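Long-range contacts in ribonucleoside-diphosphate reductase, alpha chain (PDB 6DQX), which probably reduces ribonucleoside diphosphates to deoxyribonucleotides as the catalytic alpha subunit of a class Id ribonucleotide reductase: residues 28-33 with 51-56; 57-62 with 74-79; 67-72 with 312-317. All coordinates share one frame; numbering follows the deposited sequence.

Interaction 1: 28-33 with 51-56; sequences PDFEWL and TALERI
In the small helical region near the N-terminus, the loop that leads into helix 35-44 lays Phe30, Trp32 and Leu33 against the start of helix 52-67. Leu53 reaches out from there and sets its CD2 methyl over one face of the Phe30 ring, 3.8 Å from the centroid and only 6° off the normal, a well-centred CH-pi contact. The same methyl is met by Leu33, whose CD2 lies 3.6 Å from Leu53 CD2, while the other branch of Leu33 puts CD1 3.8 Å from Ala52 CB. Three residues on, the Ile56 CD1 methyl touches both aromatic rings obliquely, in the corner where they meet, 3.9 Å from Phe30 CE1 and from Trp32 CH2. Trp32 has its CG between the backbone N and the carbonyl carbon (chi1 65°), and the far end of its six-membered ring thereby comes up to Ile56; its NE1 is hydrogen-bonded to Met80 O. The helix itself starts with a capping box: Glu54 N gives a bond of 3.1 Å to Thr51 OG1, and Thr51 N returns one to Glu54 OE1, on the lone pair anti to the other carboxylate oxygen. With only apolar carbon groups meeting across the interface, the loop is held to the helix by shape and dispersion, while the polar bonds of the cap serve the helix end.

Interaction 2: 57-62 with 74-79; sequences RFIAEH and DKFYHY
Arg57 lays its guanidinium flat on the ring of Tyr77, the planes 20° apart, in a stacked cation-pi contact with Arg57 CZ 3.9 Å from the centroid of the Tyr77 ring. Arg57 NH1 sits over the middle of that face, 3.6 Å from Tyr77 CD2, whereas NH2 is carried toward the phenol end. The arginine gets there by leaving the backbone with CG anti to N (chi1 178°) and then bending at both chi2 and chi3, which folds the chain back across the tyrosine. Deeper in, the small side chain of Ala60 allows close approach: its CB is 3.7 Å from Phe76 CD1, and Ile59 CG2 continues the apolar seam at 4.0 Å from Phe76 CE1. These residues join two consecutive helices, 52-67 and 72-82, into a near-antiparallel helical hairpin, whose segments run at 145° to each other with axes 8.7 Å apart at closest approach. On the outer side a water lies in the plane of the guanidinium at its edge, accepting from Arg57 NH1 at 2.8 Å and donating to Glu61 OE2 and to Asp74 OD1. Direct pairing is absent here, since Arg57 NH1 and Asp74 OD1 stay 4.1 Å apart; the water thus bridges one cation and two carboxylates, and the arginine probably eases the proximity of the two acids. Further out, the loop before helix 35-44 covers Tyr77, while helix 308-327 and Phe85 close over Phe76.

Interaction 3: 67-72 with 312-317; sequences LGIEGY and LTYFLD. With EDO (1,2-ethanediol), chain F.
Tyr72 drives its hydroxyl end into helix 308-327, with OH 3.3 Å from Phe315 CB and CE1 4.0 Å from Tyr314 CB. Tyr72 CG stands anti to its own backbone N (chi1 -179°), which sends the ring across to the helix, where its hydroxyl is hydrogen-bonded to Val311 O. Leu67 CD1, from its own segment, fills one face of this ring, 3.4 Å above the plane and over its centre. Beside this dense part, Ile69 CD1 meets Tyr314 at the ring edge, 3.7 Å from CE2, the two side chains crossing at about a right angle. The contact is looser at Leu67, whose CD2 comes no closer than 4.1 Å to Tyr314 O. Beyond it lies an ethanediol, probably from the crystallisation liquor, that donates from O2 to Asp317 OD2 at 2.6 Å; the carboxylate is also salt-bridged to Arg344 and Arg407. Residues 67-72, which include a type II turn from Ile69 to Tyr72, thus link helices 52-67 and 72-82 while resting on helix 308-327, which also packs on helix 367-395, partly through Tyr314 itself, and through Leu312 and Leu316 on strands 288-296 and 347-351.

Helix 52-67 is common ground: interaction 1 uses its start, interaction 2 its middle, and interaction 3 its last residue and the loop that follows. Interactions 1 and 3 are largely buried, whereas interaction 2 grades from an apolar inner seam to a charged, watered rim. Tyr77 joins the first two, with Tyr77 OH 3.4 Å from Phe30 CE2, and Phe315 joins the last two, with Phe76 CE2 3.6 Å from Phe315 CG. Sequence separation also sets them apart: 28-33 with 51-56 sets a loop on a helix and 57-62 with 74-79 pairs two helices, both local, while 67-72 meets a helix some 240 residues on, in the part belonging to the ribonucleotide reductase barrel.

Interaction 1: 28-33 with 51-56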
loop_
_atom_site.group_PDB
_atom_site.type_symbol
_atom_site.label_atom_id
_atom_site.label_comp_id
_atom_site.label_asym_id
_atom_site.label_seq_id
_atom_site.Cartn_x
_atom_site.Cartn_y
_atom_site.Cartn_z
ATOM N N PRO A 28 -47.721 -16.139 9.729
ATOM C CA PRO A 28 -47.956 -14.856 9.065
ATOM C C PRO A 28 -46.816 -14.472 8.131
ATOM O O PRO A 28 -45.662 -14.865 8.375
ATOM C CB PRO A 28 -47.994 -13.839 10.209
ATOM C CG PRO A 28 -47.888 -14.609 11.471
ATOM C CD PRO A 28 -47.384 -15.974 11.159
ATOM N N ASP A 29 -47.153 -13.690 7.104
ATOM C CA ASP A 29 -46.153 -13.031 6.269
ATOM C C ASP A 29 -45.211 -12.221 7.156
ATOM O O ASP A 29 -45.650 -11.515 8.086
ATOM C CB ASP A 29 -46.783 -12.079 5.227
ATOM C CG ASP A 29 -47.345 -12.787 4.015
ATOM O OD1 ASP A 29 -47.249 -14.018 3.891
ATOM O OD2 ASP A 29 -47.857 -12.077 3.133
ATOM N N PHE A 30 -43.914 -12.321 6.857
ATOM C CA PHE A 30 -42.851 -11.595 7.555
ATOM C C PHE A 30 -42.754 -11.903 9.037
ATOM O O PHE A 30 -42.275 -11.085 9.812
ATOM C CB PHE A 30 -42.917 -10.094 7.277
ATOM C CG PHE A 30 -42.742 -9.764 5.830
ATOM C CD1 PHE A 30 -41.470 -9.827 5.238
ATOM C CD2 PHE A 30 -43.832 -9.439 5.043
ATOM C CE1 PHE A 30 -41.305 -9.555 3.889
ATOM C CE2 PHE A 30 -43.676 -9.168 3.692
ATOM C CZ PHE A 30 -42.418 -9.232 3.116
ATOM N N GLU A 31 -43.108 -13.125 9.426
ATOM C CA GLU A 31 -42.929 -13.518 10.825
ATOM C C GLU A 31 -41.484 -13.364 11.264
ATOM O O GLU A 31 -41.211 -12.960 12.399
ATOM C CB GLU A 31 -43.407 -14.944 11.071
ATOM C CG GLU A 31 -43.331 -15.357 12.540
ATOM C CD GLU A 31 -43.746 -16.783 12.760
ATOM O OE1 GLU A 31 -44.906 -17.002 13.147
ATOM O OE2 GLU A 31 -42.910 -17.683 12.547
ATOM N N TRP A 32 -40.562 -13.703 10.359
ATOM C CA TRP A 32 -39.121 -13.552 10.569
ATOM C C TRP A 32 -38.652 -12.146 10.900
ATOM O O TRP A 32 -37.672 -11.975 11.615
ATOM C CB TRP A 32 -38.343 -14.061 9.339
ATOM C CG TRP A 32 -38.534 -13.295 8.051
ATOM C CD1 TRP A 32 -39.427 -13.568 7.068
ATOM C CD2 TRP A 32 -37.763 -12.185 7.583
ATOM N NE1 TRP A 32 -39.281 -12.711 6.038
ATOM C CE2 TRP A 32 -38.260 -11.844 6.316
ATOM C CE3 TRP A 32 -36.683 -11.464 8.098
ATOM C CZ2 TRP A 32 -37.739 -10.797 5.560
ATOM C CZ3 TRP A 32 -36.171 -10.410 7.368
ATOM C CH2 TRP A 32 -36.700 -10.086 6.092
ATOM N N LEU A 33 -39.341 -11.159 10.355
ATOM C CA LEU A 33 -39.028 -9.751 10.541
ATOM C C LEU A 33 -39.654 -9.272 11.849
ATOM O O LEU A 33 -40.623 -8.517 11.858
ATOM C CB LEU A 33 -39.538 -8.963 9.336
ATOM C CG LEU A 33 -39.151 -7.495 9.185
ATOM C CD1 LEU A 33 -37.649 -7.321 9.271
ATOM C CD2 LEU A 33 -39.659 -7.000 7.832
ATOM N N THR A 51 -37.473 1.940 6.166
ATOM C CA THR A 51 -37.840 0.789 6.986
ATOM C C THR A 51 -37.421 -0.508 6.281
ATOM O O THR A 51 -37.229 -0.509 5.072
ATOM C CB THR A 51 -39.349 0.692 7.242
ATOM O OG1 THR A 51 -40.041 0.387 6.016
ATOM C CG2 THR A 51 -39.883 2.014 7.847
ATOM N N ALA A 52 -37.338 -1.601 7.046
ATOM C CA ALA A 52 -37.040 -2.939 6.471
ATOM C C ALA A 52 -38.033 -3.346 5.379
ATOM O O ALA A 52 -37.637 -3.753 4.299
ATOM C CB ALA A 52 -37.003 -3.985 7.563
ATOM N N LEU A 53 -39.335 -3.197 5.637
ATOM C CA LEU A 53 -40.333 -3.574 4.638
ATOM C C LEU A 53 -40.225 -2.723 3.388
ATOM O O LEU A 53 -40.325 -3.223 2.290
ATOM C CB LEU A 53 -41.765 -3.494 5.206
ATOM C CG LEU A 53 -42.180 -4.532 6.247
ATOM C CD1 LEU A 53 -43.512 -4.165 6.921
ATOM C CD2 LEU A 53 -42.249 -5.913 5.600
ATOM N N GLU A 54 -40.034 -1.419 3.555
ATOM C CA GLU A 54 -39.869 -0.513 2.427
ATOM C C GLU A 54 -38.677 -0.920 1.553
ATOM O O GLU A 54 -38.733 -0.905 0.322
ATOM C CB GLU A 54 -39.664 0.886 3.006
ATOM C CG GLU A 54 -39.580 2.013 2.042
ATOM C CD GLU A 54 -39.679 3.340 2.772
ATOM O OE1 GLU A 54 -39.230 3.446 3.950
ATOM O OE2 GLU A 54 -40.221 4.269 2.165
ATOM N N ARG A 55 -37.591 -1.259 2.215
ATOM C CA ARG A 55 -36.389 -1.716 1.526
ATOM C C ARG A 55 -36.661 -3.001 0.709
ATOM O O ARG A 55 -36.235 -3.101 -0.448
ATOM C CB ARG A 55 -35.277 -1.919 2.560
ATOM C CG ARG A 55 -33.912 -2.278 2.006
ATOM C CD ARG A 55 -33.257 -1.162 1.235
ATOM N NE ARG A 55 -32.052 -1.669 0.579
ATOM C CZ ARG A 55 -31.688 -1.480 -0.683
ATOM N NH1 ARG A 55 -32.395 -0.735 -1.511
ATOM N NH2 ARG A 55 -30.562 -2.058 -1.119
ATOM N N ILE A 56 -37.407 -3.940 1.279
ATOM C CA ILE A 56 -37.691 -5.209 0.583
ATOM C C ILE A 56 -38.516 -4.956 -0.672
ATOM O O ILE A 56 -38.239 -5.496 -1.737
ATOM C CB ILE A 56 -38.373 -6.233 1.506
ATOM C CG1 ILE A 56 -37.425 -6.654 2.639
ATOM C CG2 ILE A 56 -38.873 -7.435 0.724
ATOM C CD1 ILE A 56 -38.158 -7.225 3.836
#

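Interaction 2: 57-62 with 74-79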
loop_
_atom_site.group_PDB
_atom_site.type_symbol
_atom_site.label_atom_id
_atom_site.label_comp_id
_atom_site.label_asym_id
_atom_site.label_seq_id
_atom_site.Cartn_x
_atom_site.Cartn_y
_atom_site.Cartn_z
ATOM N N ARG A 57 -39.556 -4.140 -0.538
ATOM C CA ARG A 57 -40.339 -3.748 -1.690
ATOM C C ARG A 57 -39.499 -3.075 -2.772
ATOM O O ARG A 57 -39.682 -3.364 -3.954
ATOM C CB ARG A 57 -41.500 -2.815 -1.257
ATOM C CG ARG A 57 -42.356 -2.302 -2.419
ATOM C CD ARG A 57 -43.346 -3.375 -2.864
ATOM N NE ARG A 57 -44.512 -3.461 -1.957
ATOM C CZ ARG A 57 -45.356 -4.504 -1.864
ATOM N NH1 ARG A 57 -45.203 -5.612 -2.609
ATOM N NH2 ARG A 57 -46.364 -4.454 -0.998
ATOM N N PHE A 58 -38.632 -2.128 -2.389
ATOM C CA PHE A 58 -37.775 -1.445 -3.346
ATOM C C PHE A 58 -36.867 -2.442 -4.080
ATOM O O PHE A 58 -36.708 -2.363 -5.286
ATOM C CB PHE A 58 -36.908 -0.383 -2.664
ATOM C CG PHE A 58 -35.942 0.289 -3.593
ATOM C CD1 PHE A 58 -36.343 1.370 -4.366
ATOM C CD2 PHE A 58 -34.634 -0.170 -3.711
ATOM C CE1 PHE A 58 -35.449 1.995 -5.223
ATOM C CE2 PHE A 58 -33.741 0.438 -4.569
ATOM C CZ PHE A 58 -34.147 1.515 -5.336
ATOM N N ILE A 59 -36.284 -3.367 -3.329
ATOM C CA ILE A 59 -35.382 -4.387 -3.927
ATOM C C ILE A 59 -36.138 -5.237 -4.957
ATOM O O ILE A 59 -35.649 -5.439 -6.081
ATOM C CB ILE A 59 -34.753 -5.261 -2.823
ATOM C CG1 ILE A 59 -33.719 -4.451 -2.067
ATOM C CG2 ILE A 59 -34.142 -6.547 -3.406
ATOM C CD1 ILE A 59 -33.219 -5.091 -0.787
ATOM N N ALA A 60 -37.333 -5.703 -4.576
ATOM C CA ALA A 60 -38.192 -6.509 -5.465
ATOM C C ALA A 60 -38.551 -5.753 -6.740
ATOM O O ALA A 60 -38.453 -6.295 -7.842
ATOM C CB ALA A 60 -39.474 -6.898 -4.753
ATOM N N GLU A 61 -38.981 -4.496 -6.587
ATOM C CA GLU A 61 -39.395 -3.695 -7.746
ATOM C C GLU A 61 -38.201 -3.337 -8.622
ATOM O O GLU A 61 -38.318 -3.293 -9.840
ATOM C CB GLU A 61 -40.133 -2.418 -7.301
ATOM C CG GLU A 61 -41.479 -2.683 -6.641
ATOM C CD GLU A 61 -42.565 -3.174 -7.601
ATOM O OE1 GLU A 61 -42.437 -3.004 -8.841
ATOM O OE2 GLU A 61 -43.556 -3.754 -7.104
ATOM N N HIS A 62 -37.058 -3.056 -8.001
ATOM C CA HIS A 62 -35.879 -2.688 -8.772
ATOM C C HIS A 62 -35.417 -3.877 -9.608
ATOM O O HIS A 62 -35.107 -3.732 -10.793
ATOM C CB HIS A 62 -34.737 -2.220 -7.881
ATOM C CG HIS A 62 -33.600 -1.639 -8.652
ATOM N ND1 HIS A 62 -33.646 -0.374 -9.203
ATOM C CD2 HIS A 62 -32.395 -2.156 -8.984
ATOM C CE1 HIS A 62 -32.507 -0.135 -9.826
ATOM N NE2 HIS A 62 -31.738 -1.206 -9.724
ATOM N N ASP A 74 -43.713 -9.157 -7.338
ATOM C CA ASP A 74 -44.673 -9.769 -6.422
ATOM C C ASP A 74 -44.298 -11.216 -6.072
ATOM O O ASP A 74 -44.496 -11.639 -4.930
ATOM C CB ASP A 74 -46.114 -9.685 -6.960
ATOM C CG ASP A 74 -46.676 -8.266 -6.915
ATOM O OD1 ASP A 74 -46.159 -7.396 -6.172
ATOM O OD2 ASP A 74 -47.639 -8.016 -7.654
ATOM N N LYS A 75 -43.710 -11.929 -7.025
ATOM C CA LYS A 75 -43.193 -13.291 -6.747
ATOM C C LYS A 75 -42.040 -13.235 -5.770
ATOM O O LYS A 75 -42.052 -13.925 -4.759
ATOM C CB LYS A 75 -42.758 -14.001 -8.018
ATOM C CG LYS A 75 -43.876 -14.749 -8.716
ATOM C CD LYS A 75 -43.361 -15.683 -9.809
ATOM C CE LYS A 75 -42.645 -16.916 -9.257
ATOM N NZ LYS A 75 -43.537 -17.968 -8.671
ATOM N N PHE A 76 -41.051 -12.380 -6.067
ATOM C CA PHE A 76 -39.924 -12.206 -5.151
ATOM C C PHE A 76 -40.387 -11.749 -3.764
ATOM O O PHE A 76 -39.945 -12.282 -2.742
ATOM C CB PHE A 76 -38.926 -11.225 -5.767
ATOM C CG PHE A 76 -37.702 -11.000 -4.941
ATOM C CD1 PHE A 76 -37.674 -9.990 -3.996
ATOM C CD2 PHE A 76 -36.541 -11.729 -5.178
ATOM C CE1 PHE A 76 -36.537 -9.758 -3.235
ATOM C CE2 PHE A 76 -35.397 -11.493 -4.436
ATOM C CZ PHE A 76 -35.390 -10.498 -3.475
ATOM N N TYR A 77 -41.300 -10.775 -3.722
ATOM C CA TYR A 77 -41.834 -10.271 -2.456
ATOM C C TYR A 77 -42.543 -11.375 -1.658
ATOM O O TYR A 77 -42.316 -11.517 -0.445
ATOM C CB TYR A 77 -42.775 -9.081 -2.711
ATOM C CG TYR A 77 -43.192 -8.336 -1.457
ATOM C CD1 TYR A 77 -42.370 -7.354 -0.898
ATOM C CD2 TYR A 77 -44.405 -8.603 -0.833
ATOM C CE1 TYR A 77 -42.755 -6.666 0.243
ATOM C CE2 TYR A 77 -44.795 -7.917 0.315
ATOM C CZ TYR A 77 -43.961 -6.944 0.842
ATOM O OH TYR A 77 -44.330 -6.251 1.970
ATOM N N HIS A 78 -43.332 -12.196 -2.350
ATOM C CA HIS A 78 -44.026 -13.321 -1.716
ATOM C C HIS A 78 -43.062 -14.282 -1.054
ATOM O O HIS A 78 -43.227 -14.653 0.117
ATOM C CB HIS A 78 -44.939 -14.083 -2.704
ATOM C CG HIS A 78 -45.567 -15.308 -2.105
ATOM N ND1 HIS A 78 -46.506 -15.245 -1.098
ATOM C CD2 HIS A 78 -45.365 -16.627 -2.346
ATOM C CE1 HIS A 78 -46.854 -16.472 -0.743
ATOM N NE2 HIS A 78 -46.173 -17.328 -1.485
ATOM N N TYR A 79 -42.030 -14.682 -1.790
ATOM C CA TYR A 79 -41.052 -15.575 -1.213
ATOM C C TYR A 79 -40.289 -14.966 -0.039
ATOM O O TYR A 79 -40.044 -15.667 0.979
ATOM C CB TYR A 79 -40.125 -16.122 -2.297
ATOM C CG TYR A 79 -40.825 -16.992 -3.330
ATOM C CD1 TYR A 79 -41.835 -17.905 -2.968
ATOM C CD2 TYR A 79 -40.454 -16.934 -4.672
ATOM C CE1 TYR A 79 -42.452 -18.714 -3.919
ATOM C CE2 TYR A 79 -41.066 -17.731 -5.625
ATOM C CZ TYR A 79 -42.057 -18.615 -5.254
ATOM O OH TYR A 79 -42.640 -19.411 -6.215
HETATM O O HOH W 1 -43.717 -5.996 -4.998
#

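Interaction 3: 67-72 with 312-317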
loop_
_atom_site.group_PDB
_atom_site.type_symbol
_atom_site.label_atom_id
_atom_site.label_comp_id
_atom_site.label_asym_id
_atom_site.label_seq_id
_atom_site.Cartn_x
_atom_site.Cartn_y
_atom_site.Cartn_z
ATOM N N LEU A 67 -34.941 -6.795 -14.814
ATOM C CA LEU A 67 -35.220 -8.029 -15.557
ATOM C C LEU A 67 -36.165 -7.799 -16.725
ATOM O O LEU A 67 -36.153 -8.577 -17.670
ATOM C CB LEU A 67 -35.836 -9.102 -14.652
ATOM C CG LEU A 67 -34.850 -9.738 -13.674
ATOM C CD1 LEU A 67 -35.540 -10.461 -12.519
ATOM C CD2 LEU A 67 -33.905 -10.668 -14.433
ATOM N N GLY A 68 -37.032 -6.785 -16.621
ATOM C CA GLY A 68 -38.115 -6.582 -17.600
ATOM C C GLY A 68 -39.154 -7.685 -17.606
ATOM O O GLY A 68 -39.755 -7.968 -18.639
ATOM N N ILE A 69 -39.378 -8.324 -16.459
ATOM C CA ILE A 69 -40.303 -9.455 -16.369
ATOM C C ILE A 69 -41.524 -9.079 -15.535
ATOM O O ILE A 69 -41.415 -8.896 -14.313
ATOM C CB ILE A 69 -39.632 -10.720 -15.762
ATOM C CG1 ILE A 69 -38.449 -11.159 -16.623
ATOM C CG2 ILE A 69 -40.638 -11.858 -15.620
ATOM C CD1 ILE A 69 -37.622 -12.291 -16.034
ATOM N N GLU A 70 -42.689 -9.015 -16.181
ATOM C CA GLU A 70 -43.927 -8.672 -15.476
ATOM C C GLU A 70 -44.258 -9.698 -14.380
ATOM O O GLU A 70 -44.102 -10.899 -14.568
ATOM C CB GLU A 70 -45.105 -8.523 -16.456
ATOM C CG GLU A 70 -44.965 -7.330 -17.414
ATOM C CD GLU A 70 -45.335 -5.977 -16.801
ATOM O OE1 GLU A 70 -45.413 -4.979 -17.561
ATOM O OE2 GLU A 70 -45.570 -5.898 -15.577
ATOM N N GLY A 71 -44.677 -9.199 -13.224
ATOM C CA GLY A 71 -45.052 -10.037 -12.096
ATOM C C GLY A 71 -43.893 -10.524 -11.233
ATOM O O GLY A 71 -44.125 -11.097 -10.165
ATOM N N TYR A 72 -42.662 -10.234 -11.646
ATOM C CA TYR A 72 -41.496 -10.725 -10.923
ATOM C C TYR A 72 -41.440 -10.209 -9.474
ATOM O O TYR A 72 -41.219 -10.994 -8.545
ATOM C CB TYR A 72 -40.205 -10.418 -11.688
ATOM C CG TYR A 72 -39.005 -10.950 -10.953
ATOM C CD1 TYR A 72 -38.577 -12.265 -11.132
ATOM C CD2 TYR A 72 -38.326 -10.152 -10.030
ATOM C CE1 TYR A 72 -37.475 -12.748 -10.423
ATOM C CE2 TYR A 72 -37.246 -10.639 -9.322
ATOM C CZ TYR A 72 -36.826 -11.942 -9.534
ATOM O OH TYR A 72 -35.763 -12.432 -8.820
ATOM N N LEU A 312 -34.691 -16.698 -7.047
ATOM C CA LEU A 312 -33.486 -16.201 -6.385
ATOM C C LEU A 312 -32.274 -16.179 -7.359
ATOM O O LEU A 312 -31.472 -15.240 -7.340
ATOM C CB LEU A 312 -33.201 -16.989 -5.099
ATOM C CG LEU A 312 -32.194 -16.322 -4.155
ATOM C CD1 LEU A 312 -32.705 -14.973 -3.628
ATOM C CD2 LEU A 312 -31.869 -17.246 -2.987
ATOM N N THR A 313 -32.172 -17.180 -8.235
ATOM C CA THR A 313 -31.133 -17.213 -9.267
ATOM C C THR A 313 -31.219 -16.009 -10.238
ATOM O O THR A 313 -30.205 -15.322 -10.510
ATOM C CB THR A 313 -31.177 -18.550 -10.028
ATOM O OG1 THR A 313 -31.052 -19.624 -9.079
ATOM C CG2 THR A 313 -30.082 -18.620 -11.084
ATOM N N TYR A 314 -32.441 -15.752 -10.719
ATOM C CA TYR A 314 -32.744 -14.570 -11.541
ATOM C C TYR A 314 -32.328 -13.304 -10.812
ATOM O O TYR A 314 -31.721 -12.414 -11.406
ATOM C CB TYR A 314 -34.227 -14.487 -11.858
ATOM C CG TYR A 314 -34.696 -15.292 -13.049
ATOM C CD1 TYR A 314 -34.347 -16.629 -13.216
ATOM C CD2 TYR A 314 -35.515 -14.705 -14.012
ATOM C CE1 TYR A 314 -34.812 -17.363 -14.303
ATOM C CE2 TYR A 314 -35.979 -15.422 -15.104
ATOM C CZ TYR A 314 -35.634 -16.746 -15.243
ATOM O OH TYR A 314 -36.123 -17.449 -16.315
ATOM N N PHE A 315 -32.599 -13.263 -9.506
ATOM C CA PHE A 315 -32.264 -12.082 -8.705
ATOM C C PHE A 315 -30.764 -11.873 -8.646
ATOM O O PHE A 315 -30.281 -10.747 -8.829
ATOM C CB PHE A 315 -32.838 -12.188 -7.288
ATOM C CG PHE A 315 -32.450 -11.056 -6.398
ATOM C CD1 PHE A 315 -32.982 -9.809 -6.622
ATOM C CD2 PHE A 315 -31.559 -11.243 -5.327
ATOM C CE1 PHE A 315 -32.641 -8.743 -5.808
ATOM C CE2 PHE A 315 -31.221 -10.189 -4.509
ATOM C CZ PHE A 315 -31.781 -8.941 -4.736
ATOM N N LEU A 316 -30.022 -12.945 -8.385
ATOM C CA LEU A 316 -28.565 -12.861 -8.324
ATOM C C LEU A 316 -27.948 -12.462 -9.665
ATOM O O LEU A 316 -26.971 -11.709 -9.711
ATOM C CB LEU A 316 -27.983 -14.164 -7.801
ATOM C CG LEU A 316 -28.273 -14.410 -6.309
ATOM C CD1 LEU A 316 -27.619 -15.690 -5.868
ATOM C CD2 LEU A 316 -27.796 -13.254 -5.424
ATOM N N ASP A 317 -28.558 -12.891 -10.766
ATOM C CA ASP A 317 -28.069 -12.438 -12.062
ATOM C C ASP A 317 -28.249 -10.934 -12.257
ATOM O O ASP A 317 -27.359 -10.291 -12.780
ATOM C CB ASP A 317 -28.700 -13.205 -13.203
ATOM C CG ASP A 317 -27.947 -13.030 -14.495
ATOM O OD1 ASP A 317 -26.729 -13.314 -14.513
ATOM O OD2 ASP A 317 -28.558 -12.617 -15.509
HETATM C C1 EDO F . -30.709 -8.431 -16.570
HETATM O O1 EDO F . -29.942 -7.576 -15.711
HETATM C C2 EDO F . -30.443 -9.901 -16.292
HETATM O O2 EDO F . -29.048 -10.158 -16.185
#